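Local coordinates for gram-negative insecticidal protein (Chromobacterium piscinae, PDB 6FBM), which kills insects and, as a member of the MACPF family of perforin-like proteins, probably does so by forming pores in target-cell membranes, at residues Ser335-Asp340 / Arg454-Lys459; Val392-Gly397 / Ala463-Ser468; Tyr170-Ala175 / Ala270-Phe275; Thr17-Gly22 / Trp131-Pro136. All blocks are in the same frame, centred on the assembly; numbering follows the deposited sequence.

Interaction 1 (Ser335-Asp340 / Arg454-Lys459)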
loop_
_atom_site.group_PDB
_atom_site.type_symbol
_atom_site.label_atom_id
_atom_site.label_comp_id
_atom_site.label_asym_id
_atom_site.label_seq_id
_atom_site.Cartn_x
_atom_site.Cartn_y
_atom_site.Cartn_z
ATOM N N SER A 335 49.237 -19.485 77.034
ATOM C CA SER A 335 49.662 -20.518 76.087
ATOM C C SER A 335 50.937 -21.220 76.505
ATOM O O SER A 335 51.275 -22.271 75.946
ATOM C CB SER A 335 49.882 -19.939 74.691
ATOM O OG SER A 335 51.117 -19.246 74.589
ATOM N N GLY A 336 51.685 -20.622 77.436
ATOM C CA GLY A 336 52.992 -21.138 77.821
ATOM C C GLY A 336 54.076 -20.979 76.776
ATOM O O GLY A 336 55.188 -21.456 76.984
ATOM N N ALA A 337 53.799 -20.308 75.661
ATOM C CA ALA A 337 54.851 -20.045 74.680
ATOM C C ALA A 337 55.793 -19.005 75.282
ATOM O O ALA A 337 55.362 -18.100 75.998
ATOM C CB ALA A 337 54.262 -19.554 73.373
ATOM N N SER A 338 57.084 -19.168 75.012
ATOM C CA SER A 338 58.105 -18.273 75.563
ATOM C C SER A 338 57.741 -16.870 75.145
ATOM O O SER A 338 57.571 -15.982 75.998
ATOM C CB SER A 338 59.516 -18.633 75.059
ATOM O OG SER A 338 59.742 -20.040 75.174
ATOM N N GLU A 339 57.561 -16.694 73.831
ATOM C CA GLU A 339 57.249 -15.382 73.272
ATOM C C GLU A 339 55.793 -14.980 73.452
ATOM O O GLU A 339 54.894 -15.822 73.599
ATOM C CB GLU A 339 57.665 -15.319 71.820
ATOM C CG GLU A 339 59.163 -15.510 71.627
ATOM C CD GLU A 339 59.541 -15.554 70.173
ATOM O OE1 GLU A 339 60.720 -15.313 69.856
ATOM O OE2 GLU A 339 58.662 -15.829 69.336
ATOM N N ASP A 340 55.586 -13.674 73.509
ATOM C CA ASP A 340 54.262 -13.082 73.579
ATOM C C ASP A 340 53.780 -12.894 72.129
ATOM O O ASP A 340 54.567 -12.581 71.238
ATOM C CB ASP A 340 54.309 -11.704 74.261
ATOM C CG ASP A 340 54.630 -11.753 75.754
ATOM O OD1 ASP A 340 54.182 -12.679 76.459
ATOM O OD2 ASP A 340 55.294 -10.785 76.228
ATOM N N ARG A 454 60.319 -12.680 61.299
ATOM C CA ARG A 454 59.481 -13.562 62.113
ATOM C C ARG A 454 58.765 -12.767 63.196
ATOM O O ARG A 454 59.373 -11.933 63.868
ATOM C CB ARG A 454 60.327 -14.645 62.767
ATOM C CG ARG A 454 59.541 -15.739 63.490
ATOM C CD ARG A 454 60.483 -16.760 64.080
ATOM N NE ARG A 454 61.267 -16.169 65.163
ATOM C CZ ARG A 454 60.830 -15.949 66.398
ATOM N NH1 ARG A 454 59.592 -16.287 66.747
ATOM N NH2 ARG A 454 61.643 -15.399 67.294
ATOM N N VAL A 455 57.473 -13.011 63.341
ATOM C CA VAL A 455 56.684 -12.349 64.363
ATOM C C VAL A 455 56.737 -13.124 65.660
ATOM O O VAL A 455 56.875 -12.525 66.727
ATOM C CB VAL A 455 55.217 -12.213 63.929
ATOM C CG1 VAL A 455 54.377 -11.540 65.028
ATOM C CG2 VAL A 455 55.129 -11.430 62.614
ATOM N N TRP A 456 56.620 -14.457 65.563
ATOM C CA TRP A 456 56.349 -15.321 66.719
ATOM C C TRP A 456 56.428 -16.803 66.321
ATOM O O TRP A 456 56.335 -17.138 65.144
ATOM C CB TRP A 456 54.960 -15.009 67.239
ATOM C CG TRP A 456 54.473 -15.766 68.435
ATOM C CD1 TRP A 456 54.646 -15.421 69.725
ATOM C CD2 TRP A 456 53.668 -16.953 68.444
ATOM N NE1 TRP A 456 54.015 -16.310 70.549
ATOM C CE2 TRP A 456 53.404 -17.264 69.785
ATOM C CE3 TRP A 456 53.143 -17.772 67.445
ATOM C CZ2 TRP A 456 52.642 -18.369 70.168
ATOM C CZ3 TRP A 456 52.372 -18.877 67.834
ATOM C CH2 TRP A 456 52.137 -19.157 69.179
ATOM N N TRP A 457 56.681 -17.654 67.307
ATOM C CA TRP A 457 56.531 -19.105 67.201
ATOM C C TRP A 457 56.050 -19.624 68.548
ATOM O O TRP A 457 56.106 -18.910 69.551
ATOM C CB TRP A 457 57.820 -19.851 66.786
ATOM C CG TRP A 457 59.118 -19.373 67.401
ATOM C CD1 TRP A 457 59.303 -18.820 68.642
ATOM C CD2 TRP A 457 60.422 -19.441 66.803
ATOM N NE1 TRP A 457 60.622 -18.505 68.836
ATOM C CE2 TRP A 457 61.339 -18.876 67.729
ATOM C CE3 TRP A 457 60.910 -19.920 65.574
ATOM C CZ2 TRP A 457 62.712 -18.779 67.462
ATOM C CZ3 TRP A 457 62.260 -19.811 65.308
ATOM C CH2 TRP A 457 63.151 -19.237 66.245
ATOM N N ASP A 458 55.583 -20.865 68.566
ATOM C CA ASP A 458 54.931 -21.410 69.746
ATOM C C ASP A 458 55.869 -22.091 70.719
ATOM O O ASP A 458 55.412 -22.617 71.723
ATOM C CB ASP A 458 53.815 -22.389 69.329
ATOM C CG ASP A 458 54.342 -23.757 68.913
ATOM O OD1 ASP A 458 55.209 -23.803 68.027
ATOM O OD2 ASP A 458 53.877 -24.767 69.443
ATOM N N LYS A 459 57.179 -22.113 70.444
ATOM C CA LYS A 459 58.081 -22.928 71.265
ATOM C C LYS A 459 58.058 -22.482 72.735
ATOM O O LYS A 459 58.023 -21.289 73.038
ATOM C CB LYS A 459 59.469 -23.052 70.660
ATOM C CG LYS A 459 60.335 -21.822 70.694
ATOM C CD LYS A 459 61.124 -21.656 69.370
ATOM C CE LYS A 459 62.043 -22.783 68.987
ATOM N NZ LYS A 459 63.155 -22.273 68.085
#

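Interaction 2 (Val392-Gly397 / Ala463-Ser468)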
loop_
_atom_site.group_PDB
_atom_site.type_symbol
_atom_site.label_atom_id
_atom_site.label_comp_id
_atom_site.label_asym_id
_atom_site.label_seq_id
_atom_site.Cartn_x
_atom_site.Cartn_y
_atom_site.Cartn_z
ATOM N N VAL A 392 46.588 -24.265 60.287
ATOM C CA VAL A 392 47.993 -24.423 60.076
ATOM C C VAL A 392 48.564 -25.105 61.332
ATOM O O VAL A 392 49.501 -25.896 61.230
ATOM C CB VAL A 392 48.674 -23.056 59.828
ATOM C CG1 VAL A 392 50.172 -23.218 59.594
ATOM C CG2 VAL A 392 48.087 -22.404 58.616
ATOM N N TRP A 393 47.980 -24.783 62.492
ATOM C CA TRP A 393 48.519 -25.183 63.784
ATOM C C TRP A 393 47.485 -25.006 64.874
ATOM O O TRP A 393 46.676 -24.093 64.814
ATOM C CB TRP A 393 49.711 -24.292 64.117
ATOM C CG TRP A 393 50.239 -24.407 65.510
ATOM C CD1 TRP A 393 51.168 -25.298 65.964
ATOM C CD2 TRP A 393 49.877 -23.596 66.640
ATOM N NE1 TRP A 393 51.402 -25.101 67.305
ATOM C CE2 TRP A 393 50.626 -24.063 67.747
ATOM C CE3 TRP A 393 48.997 -22.535 66.827
ATOM C CZ2 TRP A 393 50.514 -23.500 69.016
ATOM C CZ3 TRP A 393 48.888 -21.979 68.090
ATOM C CH2 TRP A 393 49.641 -22.461 69.165
ATOM N N ASP A 394 47.551 -25.879 65.876
ATOM C CA ASP A 394 46.875 -25.667 67.154
ATOM C C ASP A 394 47.755 -26.115 68.323
ATOM O O ASP A 394 48.811 -26.697 68.101
ATOM C CB ASP A 394 45.494 -26.356 67.168
ATOM C CG ASP A 394 45.550 -27.807 66.776
ATOM O OD1 ASP A 394 45.991 -28.631 67.575
ATOM O OD2 ASP A 394 45.132 -28.134 65.666
ATOM N N ASP A 395 47.303 -25.838 69.560
ATOM C CA ASP A 395 48.060 -26.139 70.800
ATOM C C ASP A 395 47.749 -27.509 71.419
ATOM O O ASP A 395 47.986 -27.707 72.616
ATOM C CB ASP A 395 47.863 -25.031 71.846
ATOM C CG ASP A 395 46.577 -25.191 72.664
ATOM O OD1 ASP A 395 45.513 -25.490 72.078
ATOM O OD2 ASP A 395 46.630 -25.034 73.907
ATOM N N ALA A 396 47.219 -28.448 70.629
ATOM C CA ALA A 396 46.946 -29.808 71.120
ATOM C C ALA A 396 48.240 -30.401 71.647
ATOM O O ALA A 396 49.268 -30.379 70.938
ATOM C CB ALA A 396 46.363 -30.677 70.012
ATOM N N GLY A 397 48.197 -30.857 72.911
ATOM C CA GLY A 397 49.383 -31.407 73.597
ATOM C C GLY A 397 50.035 -30.506 74.632
ATOM O O GLY A 397 50.767 -30.983 75.508
ATOM N N ALA A 463 53.356 -28.089 72.400
ATOM C CA ALA A 463 52.309 -28.636 71.546
ATOM C C ALA A 463 53.010 -29.525 70.569
ATOM O O ALA A 463 54.119 -29.197 70.140
ATOM C CB ALA A 463 51.568 -27.530 70.814
ATOM N N ARG A 464 52.364 -30.637 70.204
ATOM C CA ARG A 464 52.944 -31.632 69.269
ATOM C C ARG A 464 53.361 -30.947 67.994
ATOM O O ARG A 464 54.508 -31.094 67.530
ATOM C CB ARG A 464 51.950 -32.747 68.914
ATOM C CG ARG A 464 51.302 -33.397 70.118
ATOM C CD ARG A 464 50.867 -34.816 69.899
ATOM N NE ARG A 464 50.440 -35.354 71.196
ATOM C CZ ARG A 464 49.247 -35.137 71.767
ATOM N NH1 ARG A 464 48.309 -34.390 71.167
ATOM N NH2 ARG A 464 48.991 -35.679 72.956
ATOM N N LYS A 465 52.406 -30.174 67.456
ATOM C CA LYS A 465 52.605 -29.428 66.224
ATOM C C LYS A 465 53.300 -28.131 66.552
ATOM O O LYS A 465 53.216 -27.625 67.677
ATOM C CB LYS A 465 51.289 -29.151 65.513
ATOM C CG LYS A 465 50.396 -30.372 65.299
ATOM C CD LYS A 465 49.171 -30.031 64.524
ATOM C CE LYS A 465 47.908 -30.752 65.042
ATOM N NZ LYS A 465 46.990 -30.916 63.873
ATOM N N ASP A 466 53.984 -27.600 65.554
ATOM C CA ASP A 466 54.747 -26.374 65.688
ATOM C C ASP A 466 54.262 -25.340 64.674
ATOM O O ASP A 466 53.680 -25.683 63.642
ATOM C CB ASP A 466 56.229 -26.672 65.442
ATOM C CG ASP A 466 56.822 -27.665 66.437
ATOM O OD1 ASP A 466 56.252 -27.866 67.553
ATOM O OD2 ASP A 466 57.898 -28.199 66.083
ATOM N N VAL A 467 54.491 -24.063 64.994
ATOM C CA VAL A 467 54.199 -22.968 64.063
ATOM C C VAL A 467 55.101 -21.787 64.302
ATOM O O VAL A 467 55.480 -21.513 65.432
ATOM C CB VAL A 467 52.721 -22.520 64.156
ATOM C CG1 VAL A 467 52.436 -21.757 65.448
ATOM C CG2 VAL A 467 52.314 -21.715 62.931
ATOM N N SER A 468 55.433 -21.107 63.209
ATOM C CA SER A 468 56.117 -19.823 63.229
ATOM C C SER A 468 55.396 -18.873 62.262
ATOM O O SER A 468 55.073 -19.260 61.141
ATOM C CB SER A 468 57.580 -19.979 62.800
ATOM O OG SER A 468 58.237 -20.990 63.545
HETATM O O HOH W 1 49.586 -29.358 68.447
#

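Interaction 3 (Tyr170-Ala175 / Ala270-Phe275)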
loop_
_atom_site.group_PDB
_atom_site.type_symbol
_atom_site.label_atom_id
_atom_site.label_comp_id
_atom_site.label_asym_id
_atom_site.label_seq_id
_atom_site.Cartn_x
_atom_site.Cartn_y
_atom_site.Cartn_z
ATOM N N TYR A 170 42.042 0.845 1.485
ATOM C CA TYR A 170 41.560 -0.436 1.015
ATOM C C TYR A 170 40.179 -0.256 0.437
ATOM O O TYR A 170 39.478 0.669 0.810
ATOM C CB TYR A 170 41.501 -1.426 2.166
ATOM C CG TYR A 170 42.825 -2.023 2.522
ATOM C CD1 TYR A 170 43.765 -1.319 3.266
ATOM C CD2 TYR A 170 43.143 -3.296 2.107
ATOM C CE1 TYR A 170 44.984 -1.880 3.582
ATOM C CE2 TYR A 170 44.370 -3.871 2.416
ATOM C CZ TYR A 170 45.280 -3.166 3.155
ATOM O OH TYR A 170 46.470 -3.762 3.445
ATOM N N TYR A 171 39.795 -1.157 -0.455
ATOM C CA TYR A 171 38.473 -1.163 -1.033
ATOM C C TYR A 171 37.821 -2.535 -0.885
ATOM O O TYR A 171 38.489 -3.536 -0.647
ATOM C CB TYR A 171 38.535 -0.742 -2.508
ATOM C CG TYR A 171 39.259 -1.719 -3.400
ATOM C CD1 TYR A 171 38.582 -2.766 -4.007
ATOM C CD2 TYR A 171 40.632 -1.614 -3.620
ATOM C CE1 TYR A 171 39.248 -3.681 -4.828
ATOM C CE2 TYR A 171 41.303 -2.523 -4.416
ATOM C CZ TYR A 171 40.614 -3.543 -5.035
ATOM O OH TYR A 171 41.261 -4.447 -5.817
ATOM N N ILE A 172 36.506 -2.557 -1.054
ATOM C CA ILE A 172 35.738 -3.777 -0.931
ATOM C C ILE A 172 35.854 -4.564 -2.221
ATOM O O ILE A 172 35.326 -4.173 -3.249
ATOM C CB ILE A 172 34.237 -3.487 -0.680
ATOM C CG1 ILE A 172 34.019 -2.691 0.622
ATOM C CG2 ILE A 172 33.435 -4.789 -0.658
ATOM C CD1 ILE A 172 34.388 -3.431 1.899
ATOM N N SER A 173 36.543 -5.684 -2.149
ATOM C CA SER A 173 36.729 -6.569 -3.299
ATOM C C SER A 173 35.823 -7.771 -3.275
ATOM O O SER A 173 35.483 -8.316 -4.318
ATOM C CB SER A 173 38.173 -7.040 -3.356
ATOM O OG SER A 173 38.403 -7.742 -4.540
ATOM N N GLU A 174 35.448 -8.205 -2.076
ATOM C CA GLU A 174 34.560 -9.337 -1.902
ATOM C C GLU A 174 33.762 -9.100 -0.616
ATOM O O GLU A 174 34.306 -8.660 0.389
ATOM C CB GLU A 174 35.385 -10.607 -1.796
ATOM C CG GLU A 174 34.607 -11.891 -1.975
ATOM C CD GLU A 174 35.557 -13.087 -1.871
ATOM O OE1 GLU A 174 36.026 -13.353 -0.752
ATOM O OE2 GLU A 174 35.847 -13.750 -2.896
ATOM N N ALA A 175 32.468 -9.389 -0.641
ATOM C CA ALA A 175 31.655 -9.221 0.563
ATOM C C ALA A 175 30.513 -10.215 0.635
ATOM O O ALA A 175 29.923 -10.597 -0.383
ATOM C CB ALA A 175 31.092 -7.814 0.603
ATOM N N ALA A 270 18.928 -6.947 2.818
ATOM C CA ALA A 270 20.297 -7.443 2.772
ATOM C C ALA A 270 21.285 -6.331 2.473
ATOM O O ALA A 270 20.995 -5.462 1.665
ATOM C CB ALA A 270 20.433 -8.543 1.742
ATOM N N THR A 271 22.413 -6.362 3.176
ATOM C CA THR A 271 23.543 -5.476 2.914
ATOM C C THR A 271 24.832 -6.246 3.075
ATOM O O THR A 271 24.832 -7.383 3.501
ATOM C CB THR A 271 23.622 -4.267 3.869
ATOM O OG1 THR A 271 23.903 -4.732 5.197
ATOM C CG2 THR A 271 22.301 -3.499 3.884
ATOM N N LEU A 272 25.934 -5.623 2.689
ATOM C CA LEU A 272 27.247 -6.090 3.018
ATOM C C LEU A 272 27.215 -6.224 4.522
ATOM O O LEU A 272 26.777 -5.326 5.203
ATOM C CB LEU A 272 28.300 -5.077 2.567
ATOM C CG LEU A 272 29.748 -5.270 3.030
ATOM C CD1 LEU A 272 30.706 -4.682 1.989
ATOM C CD2 LEU A 272 30.028 -4.586 4.332
ATOM N N MET A 273 27.636 -7.372 5.021
ATOM C CA MET A 273 27.670 -7.617 6.445
ATOM C C MET A 273 28.778 -8.542 6.922
ATOM O O MET A 273 28.821 -8.840 8.118
ATOM C CB MET A 273 26.316 -8.150 6.925
ATOM C CG MET A 273 25.691 -9.254 6.092
ATOM S SD MET A 273 26.504 -10.863 6.025
ATOM C CE MET A 273 26.284 -11.377 7.699
ATOM N N ASP A 274 29.664 -9.008 6.048
ATOM C CA ASP A 274 30.753 -9.845 6.494
ATOM C C ASP A 274 31.874 -9.845 5.484
ATOM O O ASP A 274 31.671 -9.595 4.283
ATOM C CB ASP A 274 30.267 -11.280 6.745
ATOM C CG ASP A 274 31.041 -12.005 7.865
ATOM O OD1 ASP A 274 31.908 -11.391 8.523
ATOM O OD2 ASP A 274 30.737 -13.214 8.068
ATOM N N PHE A 275 33.069 -10.123 5.989
ATOM C CA PHE A 275 34.280 -10.133 5.212
ATOM C C PHE A 275 34.874 -11.517 5.273
ATOM O O PHE A 275 34.733 -12.220 6.299
ATOM C CB PHE A 275 35.283 -9.187 5.827
ATOM C CG PHE A 275 34.974 -7.740 5.656
ATOM C CD1 PHE A 275 34.177 -7.266 4.625
ATOM C CD2 PHE A 275 35.582 -6.820 6.495
ATOM C CE1 PHE A 275 33.973 -5.917 4.464
ATOM C CE2 PHE A 275 35.378 -5.474 6.344
ATOM C CZ PHE A 275 34.575 -5.022 5.321
#

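Interaction 4 (Thr17-Gly22 / Trp131-Pro136)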
loop_
_atom_site.group_PDB
_atom_site.type_symbol
_atom_site.label_atom_id
_atom_site.label_comp_id
_atom_site.label_asym_id
_atom_site.label_seq_id
_atom_site.Cartn_x
_atom_site.Cartn_y
_atom_site.Cartn_z
ATOM N N THR A 17 26.091 -1.867 -4.520
ATOM C CA THR A 17 26.548 -0.491 -4.300
ATOM C C THR A 17 27.716 -0.436 -3.355
ATOM O O THR A 17 28.385 0.582 -3.290
ATOM C CB THR A 17 25.460 0.412 -3.696
ATOM O OG1 THR A 17 25.036 -0.141 -2.438
ATOM C CG2 THR A 17 24.256 0.539 -4.645
ATOM N N SER A 18 27.934 -1.505 -2.593
ATOM C CA SER A 18 29.090 -1.575 -1.702
ATOM C C SER A 18 30.365 -2.018 -2.390
ATOM O O SER A 18 31.431 -1.786 -1.868
ATOM C CB SER A 18 28.802 -2.518 -0.551
ATOM O OG SER A 18 27.671 -2.067 0.145
ATOM N N MET A 19 30.246 -2.653 -3.550
ATOM C CA MET A 19 31.389 -3.259 -4.191
ATOM C C MET A 19 32.305 -2.209 -4.815
ATOM O O MET A 19 31.854 -1.219 -5.415
ATOM C CB MET A 19 30.948 -4.270 -5.228
ATOM C CG MET A 19 30.129 -5.417 -4.648
ATOM S SD MET A 19 30.800 -6.179 -3.147
ATOM C CE MET A 19 32.234 -7.034 -3.840
ATOM N N GLY A 20 33.599 -2.381 -4.594
ATOM C CA GLY A 20 34.561 -1.473 -5.149
ATOM C C GLY A 20 34.583 -0.113 -4.495
ATOM O O GLY A 20 35.119 0.831 -5.061
ATOM N N MET A 21 34.004 -0.003 -3.310
ATOM C CA MET A 21 34.012 1.240 -2.570
ATOM C C MET A 21 35.227 1.195 -1.690
ATOM O O MET A 21 35.576 0.123 -1.174
ATOM C CB MET A 21 32.825 1.354 -1.628
ATOM C CG MET A 21 31.472 1.708 -2.207
ATOM S SD MET A 21 31.431 3.176 -3.274
ATOM C CE MET A 21 31.413 2.295 -4.816
ATOM N N GLY A 22 35.820 2.372 -1.460
ATOM C CA GLY A 22 36.758 2.529 -0.359
ATOM C C GLY A 22 36.149 2.163 0.983
ATOM O O GLY A 22 34.938 2.307 1.186
ATOM N N TRP A 131 24.353 -14.150 -0.265
ATOM C CA TRP A 131 25.315 -14.333 -1.335
ATOM C C TRP A 131 26.585 -13.566 -1.080
ATOM O O TRP A 131 26.635 -12.713 -0.191
ATOM C CB TRP A 131 24.728 -13.910 -2.686
ATOM C CG TRP A 131 24.115 -12.585 -2.667
ATOM C CD1 TRP A 131 24.748 -11.415 -2.863
ATOM C CD2 TRP A 131 22.734 -12.284 -2.472
ATOM N NE1 TRP A 131 23.830 -10.358 -2.830
ATOM C CE2 TRP A 131 22.583 -10.892 -2.626
ATOM C CE3 TRP A 131 21.600 -13.062 -2.276
ATOM C CZ2 TRP A 131 21.361 -10.256 -2.470
ATOM C CZ3 TRP A 131 20.386 -12.444 -2.140
ATOM C CH2 TRP A 131 20.267 -11.054 -2.236
ATOM N N TYR A 132 27.617 -13.912 -1.848
ATOM C CA TYR A 132 28.852 -13.179 -1.893
ATOM C C TYR A 132 28.878 -12.468 -3.235
ATOM O O TYR A 132 28.378 -12.985 -4.236
ATOM C CB TYR A 132 30.054 -14.117 -1.760
ATOM C CG TYR A 132 30.053 -15.009 -0.525
ATOM C CD1 TYR A 132 30.587 -14.545 0.678
ATOM C CD2 TYR A 132 29.567 -16.323 -0.555
ATOM C CE1 TYR A 132 30.616 -15.338 1.828
ATOM C CE2 TYR A 132 29.582 -17.127 0.589
ATOM C CZ TYR A 132 30.106 -16.636 1.790
ATOM O OH TYR A 132 30.144 -17.402 2.970
ATOM N N ILE A 133 29.423 -11.264 -3.246
ATOM C CA ILE A 133 29.729 -10.574 -4.487
ATOM C C ILE A 133 31.235 -10.413 -4.455
ATOM O O ILE A 133 31.810 -10.144 -3.388
ATOM C CB ILE A 133 29.065 -9.195 -4.626
ATOM C CG1 ILE A 133 27.602 -9.247 -4.159
ATOM C CG2 ILE A 133 29.184 -8.718 -6.058
ATOM C CD1 ILE A 133 26.899 -7.920 -4.139
ATOM N N SER A 134 31.877 -10.619 -5.600
ATOM C CA SER A 134 33.325 -10.470 -5.688
ATOM C C SER A 134 33.695 -9.772 -6.976
ATOM O O SER A 134 32.994 -9.872 -7.974
ATOM C CB SER A 134 34.010 -11.823 -5.589
ATOM O OG SER A 134 33.547 -12.684 -6.616
ATOM N N LEU A 135 34.776 -9.012 -6.895
ATOM C CA LEU A 135 35.314 -8.261 -8.015
ATOM C C LEU A 135 36.479 -9.011 -8.662
ATOM O O LEU A 135 37.023 -9.964 -8.079
ATOM C CB LEU A 135 35.836 -6.913 -7.523
ATOM C CG LEU A 135 34.787 -5.993 -6.896
ATOM C CD1 LEU A 135 35.428 -4.666 -6.551
ATOM C CD2 LEU A 135 33.612 -5.760 -7.831
ATOM N N PRO A 136 36.889 -8.559 -9.860
ATOM C CA PRO A 136 38.147 -8.996 -10.427
ATOM C C PRO A 136 39.354 -8.633 -9.547
ATOM O O PRO A 136 39.263 -7.805 -8.617
ATOM C CB PRO A 136 38.217 -8.199 -11.738
ATOM C CG PRO A 136 36.829 -7.943 -12.108
ATOM C CD PRO A 136 36.222 -7.611 -10.768
#

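Interaction 1 (Ser335-Asp340 / Arg454-Lys459)
A two-pronged salt bridge between Glu339 and Arg454 marks the site where the loop joining strands 326-331 and 342-346 lies across the end of strand 450-457, in the Vps62-related C-terminal region that probably corresponds to the beta-tripod part of the protein. The guanidinium meets the carboxylate end-on. Arg454 NH2 stands 2.7 Å from Glu339 OE1, and Arg454 NH1 stands 2.8 Å from Glu339 OE2. Both oxygens use their syn lone pairs, and with the two planes only 13° apart the paired groups are nearly coplanar. Glu339 gets there on an extended chain, whereas Arg454 bends at chi3 (67°) to bring its head round. The indole of Trp457 covers one face of this guanidinium, with the Lys459 chain on the other side of the ring, and Trp457 N adds a weak, 3.4 Å hydrogen bond to Glu339 OE2. A second indole, that of Trp456, gives a weak hydrogen bond from NE1, at its ring edge, to Glu339 O at 3.2 Å; separately, Trp456 CZ2 packs 3.8 Å from Ala337 CB. Further along, Ser338 N donates to Lys459 O, 3.0 Å away. Arg361 makes a long, weak ion pair with Glu339. Gripped at both oxygens, the carboxylate should be restricted in its rotation, and the surrounding positive charge would be expected to keep it ionised.

Interaction 2 (Val392-Gly397 / Ala463-Ser468)
Val467 lies over one face of the Trp393 indole in a CH-pi contact, with Val467 CG1 3.5 Å from the centroid of the five-membered ring and 17° off its normal. The valine crosses the ring at about a right angle. Its chi1 of 72° sets CG1 over the ring and turns CG2 toward Val392, where Val467 CG2 packs 4.2 Å from Val392 CG1. Packing continues at the far end of the contact, where the Arg464 guanidinium has Gly397 CA over one face, offset toward its rim. The hydrogen bonds start at the edge of the indole: Trp393 NE1 donates to Lys465 O at 3.1 Å, a bent bond (137°) that meets the carbonyl from above its plane. Asp458 accepts weakly from the same N-H. The tryptophan belongs to strand 393-394, which is accompanied by a classic beta bulge, Val392 and Trp393 both facing Cys406 of strand 403-410; the partner segment is the loop that leads into strand 468-473. Beyond the strand the chain turns, with Asp394 OD1 accepting from Ala396 N in an Asx turn. At this turn Arg464 N bonds to Ala396 O (3.2 Å). A water joins the backbones too, donating to Asp394 O at 2.8 Å and to Ala396 O, and accepting from Lys465 N. Charge plays a looser part: Lys465 NZ is 3.8 Å from Asp394 OD2, a long salt bridge.

Interaction 3 (Tyr170-Ala175 / Ala270-Phe275)
Ile172 and Leu272 reach toward each other tip to tip, Ile172 CG2 meeting Leu272 CD1 at 3.8 Å, between neighbouring strands of the antiparallel sheet of the MACPF domain. The branches of the isoleucine divide the work. With CG2 anti to the backbone N and CG1 beside it (chi1 -60°), one arm faces the leucine while the other, ending in CD1, goes to the phenylalanine. There Ile172 CD1 lies 3.6 Å from Phe275 CE1, and the two side chains cross at about a right angle. The first bond of the Phe275 side chain points away from segment 170-175, but the ring reaches back far enough for CE1 and CZ to touch the isoleucine; Tyr23 meets the same ring edge-to-face. Leu272 has a second neighbour in Ala175, whose CB sits 3.4 Å from Leu272 CD1, so a single methyl of the leucine fills the angle between Ala175 and Ile172. Strands 170-177 and 271-274 are paired antiparallel, yet no hydrogen bond joins the two segments. Close by is a classic beta bulge, in which Met273 and Asp274 both face Ala176. The polar ends turn to other partners: Asp274 binds Tyr29 and Lys74, and Glu174 binds Ser276. What remains between the segments is a buried hydrocarbon junction, held by close fit and by the exclusion of water rather than by directed bonds.

Interaction 4 (Thr17-Gly22 / Trp131-Pro136)
Within 131-136, Ile133 is the first residue to meet segment 17-22, and Met19 is its partner. The two side chains cross obliquely, Ile133 CG2 lying 3.7 Å from Met19 CG and Ile133 CB 3.8 Å from Met19 SD. The methionine is folded: bends at chi2 (-47°) and chi3 (-71°) curl its end back over the strand, so that the terminal methyl, Met19 CE, comes to rest 3.2 Å from the carbonyl oxygen Ile133 O. One flexible side chain thus touches both the hydrocarbon branch and the backbone of a single residue. At Ser134 the bond to CB turns away, and Met19 CE merely passes its backbone N. Leu135 then closes on the turn with both methyls. Leu135 CD2 approaches Met19 CB at 4.0 Å, while Leu135 CD1 sits 3.5 Å from Gly20 N. That glycine is the third residue of a type II beta turn running from Ser18 to Met21, where its positive phi (72°) is the expected backbone shape. No hydrogen bond crosses between the segments, and the contact is wholly one of packing. Strand 170-177 lies alongside both partners, pairing antiparallel with strand 21-23 and with strand 120-134; Ile172 of that strand touches Met19, and the loop residues Met63 and Phe43 touch Leu135.

The four contacts fall into two groups on opposite sides of the chain's centre, interactions 1 and 3 having centres about 74 Å apart. Interactions 3 and 4 are buried, apolar and without cross-segment hydrogen bonds. They belong to the same sheet, strand 170-177 of interaction 3 pairing with both strands of interaction 4, and are stitched together by backbone bonds, Ile172 O to Gly20 N and Ser173 O to Leu135 N. Interactions 1 and 2 are only partly buried, lie in the Vps62-related region and join loops to strand ends, using indole N-H groups, a close salt bridge in interaction 1, and a long one with a water in interaction 2. They adjoin through Asp458, whose carboxylate bonds to Val467 N and also to Tyr489.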